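Long-range contacts in AAR187Cp (Eremothecium gossypii, PDB 3ZIK), which probably releases cohesin from chromosomes, as Wapl-family proteins do, and is represented here by its all-helical C-terminal Wap1 domain: residues L18-D23 with E54-Y59; N42-C47 with L133-L138; T147-L152 with G179-W184. All blocks are in the same frame, centred on the assembly; numbering follows the deposited sequence.

Contact 1: L18-D23 with E54-Y59; sequences LKYSED and EDLCQY
The hydroxyl OH of Tyr20 donates a weak hydrogen bond to OD2 of Asp55, 3.2 Å away, the one polar bond between the two segments. It ties the end of helix 14-20 to the first turn of helix 54-63 in the N-terminal part of the all-helical Wap1 domain. The carboxylate oxygen lies near the plane of the Tyr20 ring, at its edge, while the carboxylate itself is turned 79° from that ring. Having CG anti to the backbone N (chi1 177°) sends the Tyr20 ring across to helix 54-63, where OH also comes within 3.4 Å of the CA of Leu56.

One turn after Asp55, the ring of Tyr59 adds the aromatic part of the contact. The two tyrosines form a T-shaped pair, with centroids 5.1 Å apart: the edge of Tyr20 is directed at a face of Tyr59, and CE2 of Tyr20 stands 3.6 Å from CD2 of Tyr59, displaced from the middle of the face toward its rim. Phe8 meets both rings and so adds a third aromatic group to the cluster. The Tyr59 hydroxyl has its polar partner elsewhere, in a hydrogen bond with NH1 of Arg64. A leucine in place of Tyr59 would probably cost the Tyr20 edge its aromatic face and leave the Arg64 guanidinium without this hydroxyl partner.

Ser21, where the chain leaves helix 14-20 just before helix 22-28 starts, borders the far end of the Tyr59 side chain. Its OG is directed back to a weak hydrogen bond with the carbonyl of Thr17, and the neighbour it offers Tyr59 is chiefly its methylene: CB of Ser21 lies 3.2 Å from OH of Tyr59.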
loop_
_atom_site.group_PDB
_atom_site.type_symbol
_atom_site.label_atom_id
_atom_site.label_comp_id
_atom_site.label_asym_id
_atom_site.label_seq_id
_atom_site.Cartn_x
_atom_site.Cartn_y
_atom_site.Cartn_z
ATOM N N LEU A 18 0.095 13.219 -43.396
ATOM C CA LEU A 18 -0.002 14.604 -42.889
ATOM C C LEU A 18 -1.402 15.006 -42.354
ATOM O O LEU A 18 -1.501 15.602 -41.285
ATOM C CB LEU A 18 0.486 15.613 -43.956
ATOM C CG LEU A 18 1.182 16.789 -43.247
ATOM C CD1 LEU A 18 2.599 17.021 -43.754
ATOM C CD2 LEU A 18 0.338 18.078 -43.242
ATOM N N LYS A 19 -2.470 14.684 -43.096
ATOM C CA LYS A 19 -3.835 14.920 -42.636
ATOM C C LYS A 19 -4.127 14.145 -41.324
ATOM O O LYS A 19 -4.637 14.709 -40.351
ATOM C CB LYS A 19 -4.857 14.515 -43.707
ATOM C CG LYS A 19 -6.232 15.162 -43.515
ATOM C CD LYS A 19 -6.250 16.597 -44.071
ATOM C CE LYS A 19 -7.593 17.313 -43.894
ATOM N NZ LYS A 19 -7.693 18.547 -44.739
ATOM N N TYR A 20 -3.787 12.853 -41.335
ATOM C CA TYR A 20 -4.021 11.938 -40.235
ATOM C C TYR A 20 -3.573 12.556 -38.915
ATOM O O TYR A 20 -4.299 12.531 -37.957
ATOM C CB TYR A 20 -3.267 10.625 -40.475
ATOM C CG TYR A 20 -3.431 9.652 -39.314
ATOM C CD1 TYR A 20 -4.539 8.820 -39.234
ATOM C CD2 TYR A 20 -2.509 9.608 -38.269
ATOM C CE1 TYR A 20 -4.715 7.949 -38.168
ATOM C CE2 TYR A 20 -2.695 8.741 -37.202
ATOM C CZ TYR A 20 -3.798 7.918 -37.168
ATOM O OH TYR A 20 -3.981 7.028 -36.168
ATOM N N SER A 21 -2.369 13.114 -38.904
ATOM C CA SER A 21 -1.727 13.577 -37.717
ATOM C C SER A 21 -1.821 15.125 -37.591
ATOM O O SER A 21 -1.129 15.757 -36.792
ATOM C CB SER A 21 -0.290 13.080 -37.774
ATOM O OG SER A 21 0.428 13.821 -38.744
ATOM N N GLU A 22 -2.694 15.729 -38.390
ATOM C CA GLU A 22 -2.889 17.181 -38.389
ATOM C C GLU A 22 -3.358 17.719 -37.030
ATOM O O GLU A 22 -2.778 18.684 -36.530
ATOM C CB GLU A 22 -3.895 17.578 -39.465
ATOM C CG GLU A 22 -3.831 19.019 -39.926
ATOM C CD GLU A 22 -4.437 19.203 -41.326
ATOM O OE1 GLU A 22 -5.698 19.203 -41.445
ATOM O OE2 GLU A 22 -3.647 19.341 -42.306
ATOM N N ASP A 23 -4.371 17.087 -36.422
ATOM C CA ASP A 23 -4.821 17.532 -35.093
ATOM C C ASP A 23 -3.750 17.301 -34.012
ATOM O O ASP A 23 -3.507 18.165 -33.153
ATOM C CB ASP A 23 -6.177 16.928 -34.696
ATOM C CG ASP A 23 -6.723 17.512 -33.347
ATOM O OD1 ASP A 23 -6.478 18.704 -33.040
ATOM O OD2 ASP A 23 -7.407 16.784 -32.587
ATOM N N GLU A 54 -7.255 2.596 -30.748
ATOM C CA GLU A 54 -5.981 1.849 -30.687
ATOM C C GLU A 54 -4.979 2.191 -31.815
ATOM O O GLU A 54 -3.758 2.252 -31.548
ATOM C CB GLU A 54 -6.235 0.323 -30.572
ATOM C CG GLU A 54 -4.996 -0.544 -30.261
ATOM C CD GLU A 54 -4.184 -0.141 -29.001
ATOM O OE1 GLU A 54 -4.750 0.420 -28.014
ATOM O OE2 GLU A 54 -2.944 -0.389 -28.994
ATOM N N ASP A 55 -5.481 2.404 -33.046
ATOM C CA ASP A 55 -4.627 2.830 -34.175
ATOM C C ASP A 55 -3.828 4.096 -33.853
ATOM O O ASP A 55 -2.611 4.168 -34.122
ATOM C CB ASP A 55 -5.404 3.024 -35.513
ATOM C CG ASP A 55 -6.342 4.259 -35.505
ATOM O OD1 ASP A 55 -7.028 4.497 -34.455
ATOM O OD2 ASP A 55 -6.401 4.981 -36.552
ATOM N N LEU A 56 -4.510 5.076 -33.254
ATOM C CA LEU A 56 -3.881 6.290 -32.860
ATOM C C LEU A 56 -2.820 6.039 -31.812
ATOM O O LEU A 56 -1.718 6.600 -31.936
ATOM C CB LEU A 56 -4.914 7.336 -32.454
ATOM C CG LEU A 56 -4.302 8.557 -31.777
ATOM C CD1 LEU A 56 -3.373 9.345 -32.719
ATOM C CD2 LEU A 56 -5.379 9.442 -31.220
ATOM N N CYS A 57 -3.077 5.153 -30.832
ATOM C CA CYS A 57 -2.006 4.870 -29.845
ATOM C C CYS A 57 -0.782 4.216 -30.433
ATOM O O CYS A 57 0.352 4.513 -30.007
ATOM C CB CYS A 57 -2.471 4.024 -28.619
ATOM S SG CYS A 57 -3.929 4.753 -27.830
ATOM N N GLN A 58 -1.004 3.261 -31.328
ATOM C CA GLN A 58 0.131 2.560 -31.929
ATOM C C GLN A 58 0.901 3.553 -32.790
ATOM O O GLN A 58 2.120 3.552 -32.824
ATOM C CB GLN A 58 -0.351 1.364 -32.778
ATOM C CG GLN A 58 -0.814 0.177 -31.953
ATOM C CD GLN A 58 -1.652 -0.749 -32.808
ATOM O OE1 GLN A 58 -2.876 -0.718 -32.749
ATOM N NE2 GLN A 58 -0.998 -1.537 -33.656
ATOM N N TYR A 59 0.170 4.424 -33.484
ATOM C CA TYR A 59 0.826 5.407 -34.324
ATOM C C TYR A 59 1.761 6.246 -33.471
ATOM O O TYR A 59 2.941 6.472 -33.841
ATOM C CB TYR A 59 -0.171 6.238 -35.128
ATOM C CG TYR A 59 0.428 7.550 -35.608
ATOM C CD1 TYR A 59 1.334 7.611 -36.700
ATOM C CD2 TYR A 59 0.123 8.745 -34.936
ATOM C CE1 TYR A 59 1.924 8.840 -37.107
ATOM C CE2 TYR A 59 0.688 9.969 -35.336
ATOM C CZ TYR A 59 1.583 10.018 -36.425
ATOM O OH TYR A 59 2.092 11.266 -36.704
#

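Contact 2: N42-C47 with L133-L138; sequences NMLRLC and LNYQDL
Leu44 and Leu138 both carry CG anti to the backbone N (chi1 174° and -177°), which extends their branches into the space between helix 36-52 and helix 129-139. There they pass in opposite directions, with CD1 of Leu44 3.8 Å from CD2 of Leu138. The short helical segments cross at 44°, their axes approaching to 9.9 Å, and so pack a pair of non-consecutive helices of the Wap1 domain.

Leu44 does most of the touching. Its second branch, CD2, rests 3.8 Å from CB of Asn134 and 4.2 Å from CB of Tyr135, against the side-chain roots of the opposing helix. CD1 also lies near the plane of the Tyr135 ring, at its edge. One turn on, CB of Cys47 packs 3.9 Å from CD2 of Leu138, giving that methyl a neighbour from each of two successive turns. Phe89 and Ile90 of helix 81-93 touch Cys47, while Leu86 of the same helix touches Leu138.

On another side of helix 36-52, NH1 and NH2 of Arg45 both donate to OD1 of Asn42, each at 3.1 Å. The NH1 bond lies in the carbonyl plane, whereas NH2 approaches from above it and also forms a salt bridge with OD1 of Asp23.

With no hydrogen bond spanning the two segments, the contact probably rests on apolar packing, chiefly of the Leu44 and Leu138 branches against each other, Cys47 CB and the CB atoms of Asn134 and Tyr135.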
loop_
_atom_site.group_PDB
_atom_site.type_symbol
_atom_site.label_atom_id
_atom_site.label_comp_id
_atom_site.label_asym_id
_atom_site.label_seq_id
_atom_site.Cartn_x
_atom_site.Cartn_y
_atom_site.Cartn_z
ATOM N N ASN A 42 -7.304 20.552 -24.878
ATOM C CA ASN A 42 -6.679 19.853 -25.985
ATOM C C ASN A 42 -6.065 18.556 -25.483
ATOM O O ASN A 42 -6.109 17.561 -26.172
ATOM C CB ASN A 42 -5.658 20.778 -26.690
ATOM C CG ASN A 42 -6.353 21.824 -27.559
ATOM O OD1 ASN A 42 -7.367 21.540 -28.236
ATOM N ND2 ASN A 42 -5.852 23.042 -27.513
ATOM N N MET A 43 -5.540 18.573 -24.254
ATOM C CA MET A 43 -5.028 17.340 -23.710
ATOM C C MET A 43 -6.186 16.360 -23.572
ATOM O O MET A 43 -6.064 15.172 -23.916
ATOM C CB MET A 43 -4.277 17.578 -22.407
ATOM C CG MET A 43 -3.643 16.289 -21.894
ATOM S SD MET A 43 -2.696 16.553 -20.409
ATOM C CE MET A 43 -1.500 17.801 -20.919
ATOM N N LEU A 44 -7.345 16.858 -23.149
ATOM C CA LEU A 44 -8.536 15.999 -23.016
ATOM C C LEU A 44 -9.044 15.352 -24.328
ATOM O O LEU A 44 -9.404 14.168 -24.374
ATOM C CB LEU A 44 -9.666 16.836 -22.348
ATOM C CG LEU A 44 -11.030 16.196 -22.242
ATOM C CD1 LEU A 44 -10.950 15.038 -21.268
ATOM C CD2 LEU A 44 -12.036 17.259 -21.800
ATOM N N ARG A 45 -9.095 16.137 -25.405
ATOM C CA ARG A 45 -9.454 15.578 -26.723
ATOM C C ARG A 45 -8.420 14.521 -27.157
ATOM O O ARG A 45 -8.812 13.469 -27.649
ATOM C CB ARG A 45 -9.619 16.688 -27.820
ATOM C CG ARG A 45 -10.109 16.152 -29.187
ATOM C CD ARG A 45 -10.508 17.248 -30.199
ATOM N NE ARG A 45 -9.337 17.988 -30.701
ATOM C CZ ARG A 45 -8.941 19.167 -30.205
ATOM N NH1 ARG A 45 -9.647 19.745 -29.216
ATOM N NH2 ARG A 45 -7.845 19.768 -30.685
ATOM N N LEU A 46 -7.131 14.767 -26.946
ATOM C CA LEU A 46 -6.107 13.746 -27.306
ATOM C C LEU A 46 -6.328 12.483 -26.530
ATOM O O LEU A 46 -6.242 11.378 -27.092
ATOM C CB LEU A 46 -4.697 14.231 -27.019
ATOM C CG LEU A 46 -3.590 13.223 -27.400
ATOM C CD1 LEU A 46 -3.748 12.757 -28.858
ATOM C CD2 LEU A 46 -2.213 13.863 -27.193
ATOM N N CYS A 47 -6.588 12.624 -25.214
ATOM C CA CYS A 47 -6.712 11.397 -24.373
ATOM C C CYS A 47 -7.979 10.616 -24.777
ATOM O O CYS A 47 -7.989 9.363 -24.831
ATOM C CB CYS A 47 -6.794 11.737 -22.905
ATOM S SG CYS A 47 -5.278 12.365 -22.232
ATOM N N LEU A 133 -18.928 17.129 -21.965
ATOM C CA LEU A 133 -19.286 15.854 -22.559
ATOM C C LEU A 133 -18.075 14.919 -22.792
ATOM O O LEU A 133 -18.193 13.704 -22.627
ATOM C CB LEU A 133 -19.977 16.119 -23.902
ATOM C CG LEU A 133 -21.137 15.188 -24.266
ATOM C CD1 LEU A 133 -20.636 13.860 -24.855
ATOM C CD2 LEU A 133 -22.082 14.966 -23.078
ATOM N N ASN A 134 -16.969 15.502 -23.275
ATOM C CA ASN A 134 -15.690 14.808 -23.516
ATOM C C ASN A 134 -15.143 14.268 -22.187
ATOM O O ASN A 134 -14.670 13.121 -22.095
ATOM C CB ASN A 134 -14.637 15.794 -24.074
ATOM C CG ASN A 134 -14.705 15.954 -25.599
ATOM O OD1 ASN A 134 -15.490 15.310 -26.275
ATOM N ND2 ASN A 134 -13.864 16.805 -26.125
ATOM N N TYR A 135 -15.220 15.131 -21.179
ATOM C CA TYR A 135 -14.787 14.811 -19.823
ATOM C C TYR A 135 -15.639 13.655 -19.267
ATOM O O TYR A 135 -15.100 12.629 -18.880
ATOM C CB TYR A 135 -14.811 16.056 -18.927
ATOM C CG TYR A 135 -14.254 15.744 -17.554
ATOM C CD1 TYR A 135 -12.898 15.393 -17.383
ATOM C CD2 TYR A 135 -15.087 15.713 -16.428
ATOM C CE1 TYR A 135 -12.395 15.040 -16.137
ATOM C CE2 TYR A 135 -14.586 15.395 -15.164
ATOM C CZ TYR A 135 -13.241 15.046 -15.038
ATOM O OH TYR A 135 -12.744 14.690 -13.824
ATOM N N GLN A 136 -16.962 13.788 -19.284
ATOM C CA GLN A 136 -17.848 12.727 -18.737
ATOM C C GLN A 136 -17.662 11.418 -19.496
ATOM O O GLN A 136 -17.614 10.320 -18.928
ATOM C CB GLN A 136 -19.327 13.186 -18.697
ATOM C CG GLN A 136 -19.569 14.279 -17.650
ATOM C CD GLN A 136 -19.106 13.892 -16.217
ATOM O OE1 GLN A 136 -19.275 12.734 -15.773
ATOM N NE2 GLN A 136 -18.536 14.860 -15.492
ATOM N N ASP A 137 -17.502 11.558 -20.798
ATOM C CA ASP A 137 -17.099 10.435 -21.639
ATOM C C ASP A 137 -15.761 9.712 -21.249
ATOM O O ASP A 137 -15.653 8.501 -21.212
ATOM C CB ASP A 137 -16.956 11.003 -23.045
ATOM C CG ASP A 137 -17.535 10.123 -24.073
ATOM O OD1 ASP A 137 -17.106 8.946 -24.109
ATOM O OD2 ASP A 137 -18.396 10.627 -24.837
ATOM N N LEU A 138 -14.719 10.463 -21.007
ATOM C CA LEU A 138 -13.410 9.862 -20.724
ATOM C C LEU A 138 -13.438 9.182 -19.362
ATOM O O LEU A 138 -12.979 8.029 -19.248
ATOM C CB LEU A 138 -12.305 10.942 -20.767
ATOM C CG LEU A 138 -10.888 10.373 -20.542
ATOM C CD1 LEU A 138 -10.475 9.268 -21.522
ATOM C CD2 LEU A 138 -9.898 11.494 -20.579
#

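Contact 3: T147-L152 with G179-W184; sequences TCEYAL and GQLKDW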
loop_
_atom_site.group_PDB
_atom_site.type_symbol
_atom_site.label_atom_id
_atom_site.label_comp_id
_atom_site.label_asym_id
_atom_site.label_seq_id
_atom_site.Cartn_x
_atom_site.Cartn_y
_atom_site.Cartn_z
ATOM N N THR A 147 -7.151 11.535 -9.023
ATOM C CA THR A 147 -5.756 11.565 -9.094
ATOM C C THR A 147 -5.003 10.920 -7.890
ATOM O O THR A 147 -3.846 10.495 -8.056
ATOM C CB THR A 147 -5.391 12.995 -9.399
ATOM O OG1 THR A 147 -4.048 13.046 -9.821
ATOM C CG2 THR A 147 -5.686 13.853 -8.178
ATOM N N CYS A 148 -5.652 10.818 -6.718
ATOM C CA CYS A 148 -5.072 10.131 -5.583
ATOM C C CYS A 148 -4.826 8.662 -5.991
ATOM O O CYS A 148 -3.735 8.183 -5.905
ATOM C CB CYS A 148 -5.981 10.226 -4.372
ATOM S SG CYS A 148 -5.638 9.118 -2.960
ATOM N N GLU A 149 -5.822 7.989 -6.513
ATOM C CA GLU A 149 -5.678 6.606 -6.856
ATOM C C GLU A 149 -4.783 6.379 -8.039
ATOM O O GLU A 149 -3.966 5.420 -8.036
ATOM C CB GLU A 149 -7.049 6.025 -7.182
ATOM C CG GLU A 149 -7.881 5.674 -5.941
ATOM C CD GLU A 149 -9.293 5.168 -6.330
ATOM O OE1 GLU A 149 -9.471 3.964 -6.601
ATOM O OE2 GLU A 149 -10.236 5.969 -6.421
ATOM N N TYR A 150 -5.027 7.154 -9.099
ATOM C CA TYR A 150 -4.198 7.089 -10.268
ATOM C C TYR A 150 -2.724 7.331 -9.969
ATOM O O TYR A 150 -1.898 6.570 -10.469
ATOM C CB TYR A 150 -4.731 7.948 -11.453
ATOM C CG TYR A 150 -4.804 7.181 -12.781
ATOM C CD1 TYR A 150 -3.819 6.186 -13.101
ATOM C CD2 TYR A 150 -5.830 7.413 -13.692
ATOM C CE1 TYR A 150 -3.876 5.467 -14.282
ATOM C CE2 TYR A 150 -5.910 6.660 -14.873
ATOM C CZ TYR A 150 -4.920 5.699 -15.168
ATOM O OH TYR A 150 -4.902 4.964 -16.360
ATOM N N ALA A 151 -2.385 8.324 -9.142
ATOM C CA ALA A 151 -0.979 8.635 -8.821
ATOM C C ALA A 151 -0.364 7.504 -7.990
ATOM O O ALA A 151 0.779 7.148 -8.232
ATOM C CB ALA A 151 -0.811 9.965 -8.079
ATOM N N LEU A 152 -1.110 6.903 -7.067
ATOM C CA LEU A 152 -0.533 5.730 -6.325
ATOM C C LEU A 152 -0.254 4.595 -7.260
ATOM O O LEU A 152 0.803 3.925 -7.153
ATOM C CB LEU A 152 -1.519 5.206 -5.240
ATOM C CG LEU A 152 -1.767 6.215 -4.103
ATOM C CD1 LEU A 152 -3.087 5.888 -3.374
ATOM C CD2 LEU A 152 -0.649 6.224 -3.087
ATOM N N GLY A 179 -7.398 8.945 5.621
ATOM C CA GLY A 179 -8.079 8.729 4.330
ATOM C C GLY A 179 -9.121 7.631 4.279
ATOM O O GLY A 179 -9.327 6.898 5.221
ATOM N N GLN A 180 -9.807 7.527 3.147
ATOM C CA GLN A 180 -10.722 6.444 2.909
ATOM C C GLN A 180 -10.550 5.993 1.443
ATOM O O GLN A 180 -11.180 6.508 0.523
ATOM C CB GLN A 180 -12.135 6.893 3.163
ATOM C CG GLN A 180 -12.965 5.731 3.603
ATOM C CD GLN A 180 -14.408 6.116 3.747
ATOM O OE1 GLN A 180 -15.126 6.322 2.727
ATOM N NE2 GLN A 180 -14.866 6.213 5.016
ATOM N N LEU A 181 -9.646 5.064 1.216
ATOM C CA LEU A 181 -9.498 4.543 -0.133
ATOM C C LEU A 181 -10.331 3.292 -0.267
ATOM O O LEU A 181 -10.591 2.627 0.698
ATOM C CB LEU A 181 -8.026 4.273 -0.450
ATOM C CG LEU A 181 -7.231 5.566 -0.725
ATOM C CD1 LEU A 181 -5.736 5.275 -0.827
ATOM C CD2 LEU A 181 -7.758 6.227 -1.989
ATOM N N LYS A 182 -10.769 3.004 -1.482
ATOM C CA LYS A 182 -11.442 1.746 -1.832
ATOM C C LYS A 182 -10.572 0.557 -1.451
ATOM O O LYS A 182 -11.060 -0.427 -0.928
ATOM C CB LYS A 182 -11.733 1.693 -3.348
ATOM C CG LYS A 182 -12.890 2.571 -3.829
ATOM C CD LYS A 182 -13.241 2.282 -5.290
ATOM C CE LYS A 182 -14.223 3.307 -5.867
ATOM N NZ LYS A 182 -15.615 3.149 -5.349
ATOM N N ASP A 183 -9.280 0.659 -1.732
ATOM C CA ASP A 183 -8.352 -0.405 -1.480
ATOM C C ASP A 183 -7.049 0.144 -0.870
ATOM O O ASP A 183 -6.449 1.086 -1.397
ATOM C CB ASP A 183 -8.063 -1.103 -2.814
ATOM C CG ASP A 183 -7.348 -2.422 -2.635
ATOM O OD1 ASP A 183 -7.464 -3.006 -1.536
ATOM O OD2 ASP A 183 -6.681 -2.879 -3.593
ATOM N N TRP A 184 -6.596 -0.448 0.230
ATOM C CA TRP A 184 -5.378 0.031 0.852
ATOM C C TRP A 184 -4.080 -0.603 0.383
ATOM O O TRP A 184 -3.011 -0.079 0.658
ATOM C CB TRP A 184 -5.499 -0.113 2.350
ATOM C CG TRP A 184 -6.469 0.890 2.921
ATOM C CD1 TRP A 184 -7.697 0.632 3.502
ATOM C CD2 TRP A 184 -6.347 2.362 2.916
ATOM N NE1 TRP A 184 -8.292 1.783 3.902
ATOM C CE2 TRP A 184 -7.533 2.860 3.600
ATOM C CE3 TRP A 184 -5.389 3.281 2.461
ATOM C CZ2 TRP A 184 -7.770 4.219 3.759
ATOM C CZ3 TRP A 184 -5.630 4.660 2.667
ATOM C CH2 TRP A 184 -6.800 5.110 3.290
#
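Leu181, in the loop between helix 168-178 and helix 185-193, projects its CB toward helix 147-158. From CB the chain continues to CG, set anti to the carbonyl carbon (chi1 -75°), and there divides between two parts of the helix surface. The CD2 branch reaches the first turn, 3.7 Å from SG of Cys148 and 4.0 Å from CG of Glu149. The other branch, CD1, meets CD1 of Leu152 tip to tip at 3.7 Å. Thus the leucine spans a full helical turn, from Cys148 to Leu152, and joins an inter-helix loop to a helix of the Wap1 domain. Behind it, the backbone N of Leu181 sits 3.2 Å above the plane of the Trp184 ring, offset toward its rim, within a bend of the loop.

Leu152 also touches Thr186 and Leu190 of helix 185-193, extending the apolar contact beyond the loop. Glu149 contributes its methylene, while its OE2 accepts a hydrogen bond from ND2 of Asn146. That oxygen is 6.2 Å from NZ of Lys182, a poorly ordered side chain, so the opposite charges could attract only weakly; the contact probably depends mainly on the branched hydrocarbon of Leu181.

Contacts 1 and 2 are neighbours, their centres 16 Å apart, and they touch directly: OD1 of Asp23 and NH2 of Arg45 form a 2.9 Å salt bridge from helix 22-28 to helix 36-52. Their segments alternate along the chain, so helix 36-52 of contact 2 lies in sequence between the two sides of contact 1. Contact 3 follows both in sequence and touches neither; its centre is 22 Å from that of contact 2 and 33 Å from that of contact 1. Helix 129-139 of contact 2 is followed by helix 147-158 of contact 3. Contact 3 lies nearest the chain's centre, about 9 Å between centres, against 30 Å for contact 2 and 37 Å for contact 1.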